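Local coordinates for mannosylglycerate hydrolase MGH1-like glycoside hydrolase domain-containing protein (Thermus thermophilus HB8, PDB 4WVB) that probably hydrolyses mannosylglycerate to mannose and glycerate, and glucosylglycerate to glucose and glycerate, as a glycosidase of glycosyl hydrolase family 63, at residues A[30-35]-A[101-106]; A[156-161]-A[209-214]; A[282-287]-A[317-322]; A[391-396]-A[406-411]. All coordinates share one frame; numbering follows the deposited sequence.

Interaction 1. Residues A[30-35]-A[101-106]. With GLC (alpha-D-glucopyranose), chain F.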
# COMPACT_ATOMS: atom_id res chain seq x y z
N TYR A 30 25.44 27.33 18.57
CA TYR A 30 24.28 27.28 17.68
C TYR A 30 23.67 25.87 17.65
O TYR A 30 24.39 24.88 17.78
CB TYR A 30 24.66 27.64 16.25
CG TYR A 30 25.42 28.94 16.08
CD1 TYR A 30 25.15 30.04 16.88
CD2 TYR A 30 26.39 29.06 15.09
CE1 TYR A 30 25.84 31.23 16.70
CE2 TYR A 30 27.09 30.25 14.91
CZ TYR A 30 26.81 31.33 15.72
OH TYR A 30 27.50 32.50 15.53
N GLN A 31 22.36 25.81 17.43
CA GLN A 31 21.61 24.55 17.44
C GLN A 31 21.18 24.19 16.03
O GLN A 31 20.64 25.02 15.33
CB GLN A 31 20.37 24.70 18.32
CG GLN A 31 19.50 23.46 18.36
CD GLN A 31 18.47 23.48 19.48
OE1 GLN A 31 18.06 24.55 19.96
NE2 GLN A 31 18.01 22.29 19.88
N TRP A 32 21.39 22.93 15.62
CA TRP A 32 21.03 22.50 14.27
C TRP A 32 19.82 21.56 14.37
O TRP A 32 19.74 20.75 15.30
CB TRP A 32 22.20 21.78 13.60
CG TRP A 32 23.11 22.58 12.66
CD1 TRP A 32 23.11 22.54 11.28
CD2 TRP A 32 24.17 23.47 13.02
NE1 TRP A 32 24.10 23.34 10.78
CE2 TRP A 32 24.76 23.93 11.82
CE3 TRP A 32 24.67 23.93 14.23
CZ2 TRP A 32 25.83 24.83 11.81
CZ3 TRP A 32 25.75 24.82 14.22
CH2 TRP A 32 26.30 25.26 13.02
N LEU A 33 18.93 21.66 13.39
CA LEU A 33 17.64 20.96 13.41
C LEU A 33 17.78 19.44 13.38
O LEU A 33 17.27 18.77 14.31
CB LEU A 33 16.77 21.40 12.22
CG LEU A 33 15.30 20.96 12.12
CD1 LEU A 33 14.65 21.75 10.99
CD2 LEU A 33 15.08 19.48 11.88
N TRP A 34 18.39 18.86 12.34
CA TRP A 34 18.37 17.39 12.33
C TRP A 34 19.37 16.81 13.31
O TRP A 34 19.07 15.79 13.93
CB TRP A 34 18.31 16.66 10.96
CG TRP A 34 19.48 16.54 10.11
CD1 TRP A 34 20.55 17.39 10.03
CD2 TRP A 34 19.69 15.53 9.10
NE1 TRP A 34 21.42 16.95 9.05
CE2 TRP A 34 20.91 15.81 8.47
CE3 TRP A 34 18.96 14.41 8.69
CZ2 TRP A 34 21.41 15.01 7.44
CZ3 TRP A 34 19.46 13.62 7.67
CH2 TRP A 34 20.66 13.92 7.05
N ASP A 35 20.48 17.52 13.53
CA ASP A 35 21.44 17.10 14.56
C ASP A 35 20.73 16.96 15.91
O ASP A 35 20.86 15.94 16.57
CB ASP A 35 22.62 18.06 14.69
CG ASP A 35 23.39 18.23 13.41
OD1 ASP A 35 22.79 18.72 12.42
OD2 ASP A 35 24.61 17.86 13.37
N ILE A 101 16.18 28.76 6.01
CA ILE A 101 15.96 27.48 5.32
C ILE A 101 15.79 26.36 6.36
O ILE A 101 16.02 26.58 7.53
CB ILE A 101 17.12 27.13 4.36
CG1 ILE A 101 18.46 27.04 5.09
CG2 ILE A 101 17.13 28.12 3.18
CD1 ILE A 101 19.58 26.46 4.26
N THR A 102 15.33 25.19 5.92
CA THR A 102 14.99 24.09 6.83
C THR A 102 15.93 22.89 6.63
O THR A 102 16.96 23.03 5.96
CB THR A 102 13.51 23.69 6.72
OG1 THR A 102 13.14 22.86 7.83
CG2 THR A 102 13.19 22.99 5.41
N GLN A 103 15.60 21.74 7.23
CA GLN A 103 16.48 20.56 7.15
C GLN A 103 15.58 19.32 7.30
O GLN A 103 14.38 19.45 7.59
CB GLN A 103 17.52 20.61 8.27
CG GLN A 103 18.95 20.61 7.79
CD GLN A 103 19.99 20.52 8.91
OE1 GLN A 103 19.71 20.50 10.14
NE2 GLN A 103 21.20 20.50 8.49
N PRO A 104 16.14 18.11 7.10
CA PRO A 104 15.26 16.94 7.06
C PRO A 104 14.45 16.77 8.36
O PRO A 104 15.01 16.82 9.45
CB PRO A 104 16.25 15.80 6.80
CG PRO A 104 17.32 16.46 5.98
CD PRO A 104 17.50 17.78 6.66
N PRO A 105 13.11 16.58 8.25
CA PRO A 105 12.21 16.60 9.40
C PRO A 105 12.08 15.24 10.10
O PRO A 105 10.99 14.65 10.17
CB PRO A 105 10.89 17.03 8.78
CG PRO A 105 10.93 16.44 7.40
CD PRO A 105 12.36 16.57 6.98
N VAL A 106 13.19 14.78 10.67
CA VAL A 106 13.20 13.53 11.41
C VAL A 106 12.58 13.71 12.79
O VAL A 106 12.29 12.74 13.49
CB VAL A 106 14.64 12.94 11.49
CG1 VAL A 106 15.47 13.69 12.50
CG2 VAL A 106 14.58 11.45 11.82
C1 GLC F . 26.92 19.82 7.90
C2 GLC F . 26.20 18.48 7.59
C3 GLC F . 24.73 18.61 7.99
C4 GLC F . 24.64 18.92 9.49
C5 GLC F . 25.47 20.18 9.80
C6 GLC F . 25.62 20.42 11.30
O1 GLC F . 26.34 20.89 7.12
O2 GLC F . 26.32 18.13 6.21
O3 GLC F . 24.06 17.40 7.69
O4 GLC F . 23.24 19.00 9.88
O5 GLC F . 26.81 20.12 9.31
O6 GLC F . 26.47 19.44 11.85

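Interaction 2. Residues A[156-161]-A[209-214]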
# COMPACT_ATOMS: atom_id res chain seq x y z
N ILE A 156 13.09 21.00 -1.92
CA ILE A 156 14.10 21.80 -1.26
C ILE A 156 14.52 22.85 -2.30
O ILE A 156 14.62 22.55 -3.50
CB ILE A 156 15.30 20.97 -0.77
CG1 ILE A 156 15.92 20.12 -1.89
CG2 ILE A 156 14.90 20.12 0.45
CD1 ILE A 156 17.31 19.62 -1.56
N VAL A 157 14.77 24.06 -1.80
CA VAL A 157 15.19 25.22 -2.62
C VAL A 157 16.66 25.56 -2.42
O VAL A 157 17.19 26.46 -3.09
CB VAL A 157 14.25 26.45 -2.40
CG1 VAL A 157 12.86 26.12 -2.87
CG2 VAL A 157 14.24 26.90 -0.93
N HIS A 158 17.34 24.80 -1.55
CA HIS A 158 18.76 24.98 -1.31
C HIS A 158 19.33 23.59 -1.02
O HIS A 158 18.71 22.85 -0.26
CB HIS A 158 18.97 25.90 -0.10
CG HIS A 158 20.31 26.55 -0.07
ND1 HIS A 158 21.47 25.85 0.17
CD2 HIS A 158 20.68 27.84 -0.28
CE1 HIS A 158 22.50 26.67 0.10
NE2 HIS A 158 22.05 27.88 -0.17
N PRO A 159 20.49 23.24 -1.61
CA PRO A 159 21.12 21.93 -1.30
C PRO A 159 21.35 21.65 0.19
O PRO A 159 21.30 20.49 0.64
CB PRO A 159 22.47 21.98 -2.08
CG PRO A 159 22.67 23.42 -2.44
CD PRO A 159 21.30 24.00 -2.57
N TRP A 160 21.62 22.69 0.98
CA TRP A 160 21.82 22.53 2.42
C TRP A 160 20.59 21.94 3.10
O TRP A 160 20.69 21.33 4.16
CB TRP A 160 22.17 23.85 3.08
CG TRP A 160 23.48 24.41 2.66
CD1 TRP A 160 24.46 23.77 1.96
CD2 TRP A 160 23.98 25.72 2.95
NE1 TRP A 160 25.54 24.61 1.78
CE2 TRP A 160 25.26 25.81 2.38
CE3 TRP A 160 23.45 26.83 3.63
CZ2 TRP A 160 26.05 26.98 2.46
CZ3 TRP A 160 24.23 27.99 3.71
CH2 TRP A 160 25.51 28.05 3.13
N GLU A 161 19.43 22.16 2.51
CA GLU A 161 18.20 21.67 3.12
C GLU A 161 18.10 20.15 3.12
O GLU A 161 17.35 19.61 3.93
CB GLU A 161 16.96 22.27 2.46
CG GLU A 161 16.82 23.76 2.70
CD GLU A 161 15.48 24.28 2.25
OE1 GLU A 161 14.79 24.98 3.02
OE2 GLU A 161 15.10 23.95 1.11
N SER A 209 24.32 32.90 -3.34
CA SER A 209 23.40 33.54 -4.28
C SER A 209 21.96 33.12 -4.04
O SER A 209 21.04 33.94 -4.13
CB SER A 209 23.76 33.23 -5.73
OG SER A 209 25.04 33.76 -6.05
N LEU A 210 21.77 31.84 -3.74
CA LEU A 210 20.42 31.36 -3.40
C LEU A 210 19.87 32.13 -2.19
O LEU A 210 18.76 32.65 -2.25
CB LEU A 210 20.39 29.84 -3.18
CG LEU A 210 20.44 28.96 -4.43
CD1 LEU A 210 20.73 27.50 -4.07
CD2 LEU A 210 19.14 29.09 -5.23
N LEU A 211 20.66 32.24 -1.13
CA LEU A 211 20.20 32.93 0.09
C LEU A 211 19.92 34.42 -0.16
O LEU A 211 18.95 34.96 0.39
CB LEU A 211 21.19 32.75 1.24
CG LEU A 211 21.52 31.30 1.64
CD1 LEU A 211 22.70 31.27 2.60
CD2 LEU A 211 20.30 30.58 2.21
N TYR A 212 20.74 35.05 -0.99
CA TYR A 212 20.49 36.42 -1.44
C TYR A 212 19.17 36.55 -2.21
O TYR A 212 18.44 37.53 -2.04
CB TYR A 212 21.62 36.91 -2.36
CG TYR A 212 22.74 37.65 -1.67
CD1 TYR A 212 22.66 39.03 -1.45
CD2 TYR A 212 23.90 36.98 -1.25
CE1 TYR A 212 23.69 39.71 -0.83
CE2 TYR A 212 24.93 37.65 -0.63
CZ TYR A 212 24.82 39.02 -0.41
OH TYR A 212 25.84 39.69 0.21
N LEU A 213 18.87 35.57 -3.06
CA LEU A 213 17.59 35.55 -3.77
C LEU A 213 16.43 35.48 -2.78
O LEU A 213 15.44 36.22 -2.91
CB LEU A 213 17.54 34.37 -4.75
CG LEU A 213 16.34 34.16 -5.68
CD1 LEU A 213 15.15 33.53 -4.99
CD2 LEU A 213 15.92 35.45 -6.36
N PHE A 214 16.52 34.57 -1.81
CA PHE A 214 15.43 34.39 -0.87
C PHE A 214 15.14 35.69 -0.11
O PHE A 214 13.98 36.03 0.13
CB PHE A 214 15.73 33.28 0.14
CG PHE A 214 16.10 31.94 -0.48
CD1 PHE A 214 15.72 31.60 -1.77
CD2 PHE A 214 16.83 31.02 0.27
CE1 PHE A 214 16.07 30.37 -2.32
CE2 PHE A 214 17.17 29.78 -0.26
CZ PHE A 214 16.80 29.46 -1.56

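Interaction 3. Residues A[282-287]-A[317-322]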
# COMPACT_ATOMS: atom_id res chain seq x y z
N GLY A 282 16.96 0.50 -11.07
CA GLY A 282 16.70 -0.20 -9.82
C GLY A 282 17.08 0.59 -8.58
O GLY A 282 17.75 0.07 -7.67
N PHE A 283 16.68 1.85 -8.53
CA PHE A 283 17.04 2.71 -7.41
C PHE A 283 16.04 3.85 -7.32
O PHE A 283 15.33 4.11 -8.29
CB PHE A 283 18.45 3.27 -7.60
CG PHE A 283 19.20 3.51 -6.32
CD1 PHE A 283 19.61 2.45 -5.53
CD2 PHE A 283 19.53 4.78 -5.94
CE1 PHE A 283 20.27 2.66 -4.35
CE2 PHE A 283 20.23 5.02 -4.77
CZ PHE A 283 20.60 3.96 -3.95
N TYR A 284 16.04 4.52 -6.18
CA TYR A 284 15.26 5.76 -5.99
C TYR A 284 16.15 6.98 -6.25
O TYR A 284 17.22 7.11 -5.66
CB TYR A 284 14.73 5.88 -4.57
CG TYR A 284 13.66 4.92 -4.13
CD1 TYR A 284 12.32 5.23 -4.30
CD2 TYR A 284 13.97 3.73 -3.46
CE1 TYR A 284 11.33 4.38 -3.85
CE2 TYR A 284 12.98 2.87 -3.03
CZ TYR A 284 11.66 3.20 -3.23
OH TYR A 284 10.68 2.37 -2.79
N PHE A 285 15.65 7.90 -7.09
CA PHE A 285 16.37 9.11 -7.46
C PHE A 285 15.61 10.34 -6.94
O PHE A 285 14.38 10.35 -6.89
CB PHE A 285 16.49 9.23 -8.98
CG PHE A 285 17.43 8.24 -9.62
CD1 PHE A 285 18.66 7.92 -9.04
CD2 PHE A 285 17.10 7.67 -10.85
CE1 PHE A 285 19.51 7.01 -9.67
CE2 PHE A 285 17.95 6.79 -11.49
CZ PHE A 285 19.16 6.46 -10.88
N SER A 286 16.37 11.37 -6.55
CA SER A 286 15.83 12.72 -6.39
C SER A 286 15.48 13.28 -7.77
O SER A 286 16.00 12.82 -8.78
CB SER A 286 16.84 13.61 -5.69
OG SER A 286 17.05 13.21 -4.34
N TRP A 287 14.54 14.24 -7.82
CA TRP A 287 14.11 14.83 -9.07
C TRP A 287 14.42 16.32 -9.11
O TRP A 287 14.27 17.03 -8.10
CB TRP A 287 12.60 14.62 -9.30
CG TRP A 287 12.19 13.22 -9.60
CD1 TRP A 287 13.01 12.12 -9.74
CD2 TRP A 287 10.88 12.77 -9.86
NE1 TRP A 287 12.27 11.02 -10.06
CE2 TRP A 287 10.95 11.39 -10.15
CE3 TRP A 287 9.61 13.39 -9.86
CZ2 TRP A 287 9.84 10.64 -10.45
CZ3 TRP A 287 8.50 12.62 -10.15
CH2 TRP A 287 8.63 11.26 -10.45
N SER A 317 14.21 -5.74 -1.84
CA SER A 317 15.21 -6.77 -2.18
C SER A 317 16.19 -6.26 -3.25
O SER A 317 17.41 -6.51 -3.17
CB SER A 317 14.53 -8.09 -2.57
OG SER A 317 14.25 -8.14 -3.96
N LEU A 318 15.69 -5.46 -4.20
CA LEU A 318 16.56 -4.86 -5.17
C LEU A 318 17.49 -3.85 -4.53
O LEU A 318 18.64 -3.74 -4.94
CB LEU A 318 15.76 -4.25 -6.33
CG LEU A 318 14.97 -5.27 -7.17
CD1 LEU A 318 13.98 -4.53 -8.06
CD2 LEU A 318 15.88 -6.18 -8.00
N LEU A 319 17.00 -3.11 -3.53
CA LEU A 319 17.88 -2.24 -2.75
C LEU A 319 18.91 -3.03 -1.96
O LEU A 319 20.06 -2.62 -1.89
CB LEU A 319 17.12 -1.34 -1.81
CG LEU A 319 16.39 -0.20 -2.55
CD1 LEU A 319 15.61 0.57 -1.50
CD2 LEU A 319 17.32 0.74 -3.31
N ALA A 320 18.50 -4.15 -1.39
CA ALA A 320 19.45 -4.95 -0.59
C ALA A 320 20.56 -5.44 -1.51
O ALA A 320 21.74 -5.40 -1.13
CB ALA A 320 18.74 -6.11 0.07
N GLN A 321 20.18 -5.89 -2.70
CA GLN A 321 21.17 -6.33 -3.70
C GLN A 321 22.13 -5.22 -4.08
O GLN A 321 23.35 -5.46 -4.21
CB GLN A 321 20.50 -6.88 -4.97
CG GLN A 321 19.77 -8.18 -4.72
CD GLN A 321 18.80 -8.56 -5.84
OE1 GLN A 321 17.83 -9.27 -5.61
NE2 GLN A 321 19.06 -8.08 -7.05
N GLU A 322 21.61 -4.00 -4.22
CA GLU A 322 22.47 -2.86 -4.52
C GLU A 322 23.44 -2.54 -3.39
O GLU A 322 24.61 -2.26 -3.64
CB GLU A 322 21.62 -1.60 -4.81
CG GLU A 322 22.42 -0.42 -5.33
CD GLU A 322 23.04 -0.59 -6.73
OE1 GLU A 322 22.72 -1.54 -7.49
OE2 GLU A 322 23.86 0.28 -7.09
O HOH W 1 19.03 -2.34 -7.65

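Interaction 4. Residues A[391-396]-A[406-411]. With GLC (alpha-D-glucopyranose), chain F.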
# COMPACT_ATOMS: atom_id res chain seq x y z
N PHE A 391 34.39 9.66 17.66
CA PHE A 391 33.13 10.20 17.15
C PHE A 391 33.41 11.32 16.17
O PHE A 391 33.68 12.45 16.56
CB PHE A 391 32.24 10.62 18.32
CG PHE A 391 32.01 9.50 19.29
CD1 PHE A 391 31.22 8.42 18.92
CD2 PHE A 391 32.65 9.46 20.51
CE1 PHE A 391 31.05 7.35 19.78
CE2 PHE A 391 32.48 8.40 21.38
CZ PHE A 391 31.66 7.35 21.03
N ARG A 392 33.35 10.97 14.89
CA ARG A 392 33.67 11.89 13.82
C ARG A 392 32.47 12.09 12.92
O ARG A 392 31.52 11.30 12.92
CB ARG A 392 34.83 11.36 12.98
CG ARG A 392 36.13 11.10 13.72
CD ARG A 392 36.72 12.35 14.34
NE ARG A 392 37.04 13.37 13.35
CZ ARG A 392 38.21 13.48 12.71
NH1 ARG A 392 39.19 12.60 12.93
NH2 ARG A 392 38.40 14.46 11.84
N GLU A 393 32.54 13.12 12.10
CA GLU A 393 31.43 13.47 11.20
C GLU A 393 31.20 12.43 10.10
O GLU A 393 30.06 12.04 9.82
CB GLU A 393 31.71 14.82 10.58
CG GLU A 393 30.52 15.46 9.91
CD GLU A 393 30.74 16.93 9.61
OE1 GLU A 393 31.80 17.46 9.99
OE2 GLU A 393 29.85 17.54 8.98
N TYR A 394 32.27 11.99 9.46
CA TYR A 394 32.11 10.99 8.40
C TYR A 394 33.40 10.19 8.31
O TYR A 394 34.40 10.55 8.95
CB TYR A 394 31.71 11.63 7.06
CG TYR A 394 32.62 12.74 6.59
CD1 TYR A 394 32.41 14.06 7.02
CD2 TYR A 394 33.67 12.48 5.73
CE1 TYR A 394 33.24 15.08 6.60
CE2 TYR A 394 34.51 13.50 5.31
CZ TYR A 394 34.29 14.80 5.75
OH TYR A 394 35.14 15.80 5.32
N TYR A 395 33.36 9.11 7.54
CA TYR A 395 34.44 8.15 7.51
C TYR A 395 34.73 7.69 6.10
O TYR A 395 33.81 7.49 5.29
CB TYR A 395 34.12 6.94 8.40
CG TYR A 395 33.82 7.30 9.84
CD1 TYR A 395 32.57 7.75 10.22
CD2 TYR A 395 34.78 7.14 10.84
CE1 TYR A 395 32.29 8.11 11.52
CE2 TYR A 395 34.51 7.48 12.16
CZ TYR A 395 33.26 7.95 12.51
OH TYR A 395 32.98 8.27 13.83
N ASP A 396 36.02 7.56 5.80
CA ASP A 396 36.46 7.02 4.54
C ASP A 396 36.02 5.55 4.46
O ASP A 396 36.35 4.76 5.34
CB ASP A 396 38.00 7.15 4.45
CG ASP A 396 38.56 6.71 3.12
OD1 ASP A 396 38.31 5.58 2.67
OD2 ASP A 396 39.26 7.52 2.50
N GLU A 406 35.20 16.87 14.96
CA GLU A 406 35.62 16.07 16.11
C GLU A 406 34.58 16.16 17.20
O GLU A 406 33.89 17.19 17.32
CB GLU A 406 36.97 16.57 16.63
CG GLU A 406 38.09 16.26 15.64
CD GLU A 406 39.46 16.64 16.15
OE1 GLU A 406 39.63 17.80 16.58
OE2 GLU A 406 40.37 15.78 16.10
N GLY A 407 34.46 15.11 17.99
CA GLY A 407 33.43 15.04 19.03
C GLY A 407 32.08 15.29 18.39
O GLY A 407 31.30 16.13 18.86
N PHE A 408 31.84 14.60 17.27
CA PHE A 408 30.65 14.83 16.46
C PHE A 408 29.44 14.23 17.16
O PHE A 408 29.35 13.02 17.38
CB PHE A 408 30.78 14.31 15.04
CG PHE A 408 29.79 14.97 14.10
CD1 PHE A 408 29.98 16.27 13.68
CD2 PHE A 408 28.65 14.29 13.70
CE1 PHE A 408 29.05 16.90 12.86
CE2 PHE A 408 27.73 14.89 12.88
CZ PHE A 408 27.92 16.20 12.45
N SER A 409 28.52 15.10 17.52
CA SER A 409 27.45 14.76 18.44
C SER A 409 26.52 13.67 17.95
O SER A 409 26.19 12.79 18.73
CB SER A 409 26.66 15.99 18.81
OG SER A 409 27.49 16.88 19.54
N TRP A 410 26.06 13.70 16.70
CA TRP A 410 25.08 12.67 16.32
C TRP A 410 25.72 11.28 16.23
O TRP A 410 25.03 10.27 16.38
CB TRP A 410 24.21 13.00 15.09
CG TRP A 410 24.78 12.86 13.68
CD1 TRP A 410 25.66 11.91 13.19
CD2 TRP A 410 24.43 13.67 12.58
NE1 TRP A 410 25.87 12.11 11.85
CE2 TRP A 410 25.11 13.19 11.45
CE3 TRP A 410 23.57 14.78 12.44
CZ2 TRP A 410 25.00 13.79 10.21
CZ3 TRP A 410 23.46 15.36 11.22
CH2 TRP A 410 24.16 14.87 10.11
N SER A 411 27.03 11.24 16.01
CA SER A 411 27.74 9.96 16.00
C SER A 411 27.72 9.40 17.41
O SER A 411 27.35 8.24 17.62
CB SER A 411 29.15 10.15 15.49
OG SER A 411 29.14 10.60 14.16
C1 GLC F . 26.92 19.82 7.90
C2 GLC F . 26.20 18.48 7.59
C3 GLC F . 24.73 18.61 7.99
C4 GLC F . 24.64 18.92 9.49
C5 GLC F . 25.47 20.18 9.80
C6 GLC F . 25.62 20.42 11.30
O1 GLC F . 26.34 20.89 7.12
O2 GLC F . 26.32 18.13 6.21
O3 GLC F . 24.06 17.40 7.69
O4 GLC F . 23.24 19.00 9.88
O5 GLC F . 26.81 20.12 9.31
O6 GLC F . 26.47 19.44 11.85
O HOH W 2 28.32 10.66 11.22

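Interaction 1. Residues A[30-35]-A[101-106]
Gln103 takes the backbone N-H of Trp34 in a nearly straight hydrogen bond, OE1 to N 3.0 Å, with the donor tilted 33° from the amide's carbonyl plane. Held at this end, Gln103 NE2 meets O4 of the bound glucose at 2.9 Å, so a glutamine suits the place: one flat group accepts from the chain and donates to the sugar. Glucose O4 also donates to Asp35 OD1 (2.6 Å) and receives a weak bond from Trp34 NE1, which reaches O3 at 3.0 Å. The aspartate's second oxygen, OD2, accepts from O6.

The start of helix 33-43 and the loop leading into helix 107-117 thus line the sugar pocket, consistent with the (alpha/alpha)6 barrel of this family, whose substrate sits among loops at the helix ends.

Packing contacts accompany these bonds. Pro104 lays CG over one face of the Trp34 indole, 4.0 Å from the six-membered-ring centroid, a CH-pi contact. With CG set between the backbone N and the carbonyl carbon (chi1 77°), the indole stands over the proline while its N-H looks to the sugar. A leucine in place of Trp34 would probably leave glucose O3 without this donor and Pro104 without its aromatic face. Leu33 sends CD2 to Pro104 O (3.6 Å) and CD1 to Thr102 OG1, hydrogen-bonded to Leu69 O. Trp32 offers a ring face to glucose C6, 3.3 Å from its CD1.

Interaction 2. Residues A[156-161]-A[209-214]
His158 packs its imidazole against Leu210 and Leu211, joining the loop 156-161 to helix 203-216 in a fold consistent with the (alpha/alpha)6 barrel of this family. From CB, with CG anti to the backbone N (chi1 -158°), the side chain heads for the helix. His158 CG lies 4.1 Å from Leu210 CD1, the methyl that sits over one ring face in a CH-pi contact. His158 CD2 meets three residues of the helix: Leu210 CB at 3.5 Å, then Leu211 CD2, with Phe214 CE2 at the ring's edge. Across the ring His158 ND1 accepts the N-H of Trp160 (3.3 Å), a donor lying in the imidazole plane. CE1 sits above one face of the Trp160 indole, and NE2, at the tip, is hydrogen-bonded to Tyr207 O. Histidine fits because one nitrogen receives a loop N-H, the other meets a carbonyl, and the CG-CD2 side of the ring packs against the leucines; this is consistent with a neutral ring protonated at NE2.

Either side of it the loop adds smaller contacts. Pro159 CD touches Leu210 CD1, while Trp160, which also touches the probable proton donor Asp165, sets CZ3 3.8 Å from Leu211 CD1. Val157 places CG2 3.7 Å from Phe214 CZ, and that same ring atom approaches Val157 O at 3.4 Å, the oxygen lying at the ring's edge.

Interaction 3. Residues A[282-287]-A[317-322]
Phe283 and Leu319 face each other with CA atoms 6.9 Å apart, just after Gly282, whose positive phi of 60° bends the chain where it enters its strand. Asp278 is opposed by two residues, Gly282 and Phe283, a G1 beta bulge in the antiparallel pairing of strands 277-278 and 283-288, and helix 313-327 packs against this bulged end. A glycine suits the bulge because the positive phi is easy for it; a CB here would point at the helix.

Leu319 carries the contact by splitting its two methyls between neighbouring strand residues. Leu319 CD2 meets Phe283 CD1 at 3.6 Å, the two side chains crossing at about a right angle. Leu319 CD1 lies in the plane of the Tyr284 ring, at its edge, 3.8 Å from Tyr284 CE2. The branched tip of a leucine is what lets one residue serve both aromatics. Further rings hold these in turn, for Phe303 meets Phe283 edge-to-face and Trp277 does the same with Tyr284, whose hydroxyl is hydrogen-bonded to Glu274.

Glu322, nearly one turn on, works by its aliphatic part. Glu322 CG, swung to the side away from its own N (chi1 -172°), rests 3.9 Å from Phe283 CE1, and a bend at chi2 carries the carboxylate past the ring to salt bridges with Arg325 and Lys298. The contact lies far from the sugar site, and Leu318 at its margin packs on Arg367 of the second subunit. Where the backbones draw near, a water bridges them, donating to Gly282 O at 2.7 Å and to Leu318 O at 3.1 Å.

Interaction 4. Residues A[391-396]-A[406-411]
The Phe408 ring carries Glu393 over one face, with Glu393 CG 3.8 Å from the ring centroid in a CH-pi contact and the carboxylate turned only 7° from the ring plane. At its edge stand glucose O6, 3.6 Å from Phe408 CZ, and Trp410 CD1, while Phe408 CE2 in turn sits above the Trp410 indole. The Arg392 guanidinium takes Glu406 CG on one face; its charge does not touch that carboxylate, and NE and NH2 are instead hydrogen-bonded to Gly405 O and Gly404 O.

Two hydrogen bonds tie the segments, the corner at Glu393 before strand 394-395 and the start of helix 409-418. Phe408 N donates to Phe391 O at 2.9 Å, and Ser411 OG gives its hydrogen to Arg392 O at 2.8 Å. A water links Glu393 O, Trp410 NE1 and Ser411 OG, so a small hydroxyl suits Ser411, donating to the chain and accepting from the water.

A chi1 of -160° sets the Phe408 ring opposite its own N and brings it under Glu393. With only an alanine here the ring is gone, and the Glu393 carboxylate would probably be freer to turn.

Glu393, extended beyond CG and hydrogen-bonded through OE1 to Gly405 N, holds OE2 3.9 Å from glucose C1; this probable proton acceptor therefore points at the anomeric carbon without bonding to it, a geometry consistent with activating a water for attack there.

How the interactions relate
Interactions 1 and 4 wall the same glucose and also touch directly: Trp34 NE1 lies 3.4 Å from Trp410 CZ3, and Asp35 OD2 lies 3.8 Å from Phe408 CZ. The first grips the sugar's O3, O4 and O6, the second brings the probable proton acceptor to C1. Interaction 2 stands behind interaction 1, its Glu161 OE1 3.0 Å from Thr102 N in a probable hydrogen bond, and its Trp160 about 4 Å from the probable proton donor Asp165, side chain to side chain. Interaction 3 joins strand 283-288 to helix 313-327 away from the sugar site: its nearest atoms are about 7 Å from interaction 2, 11 Å from interaction 1 and 16 Å from interaction 4.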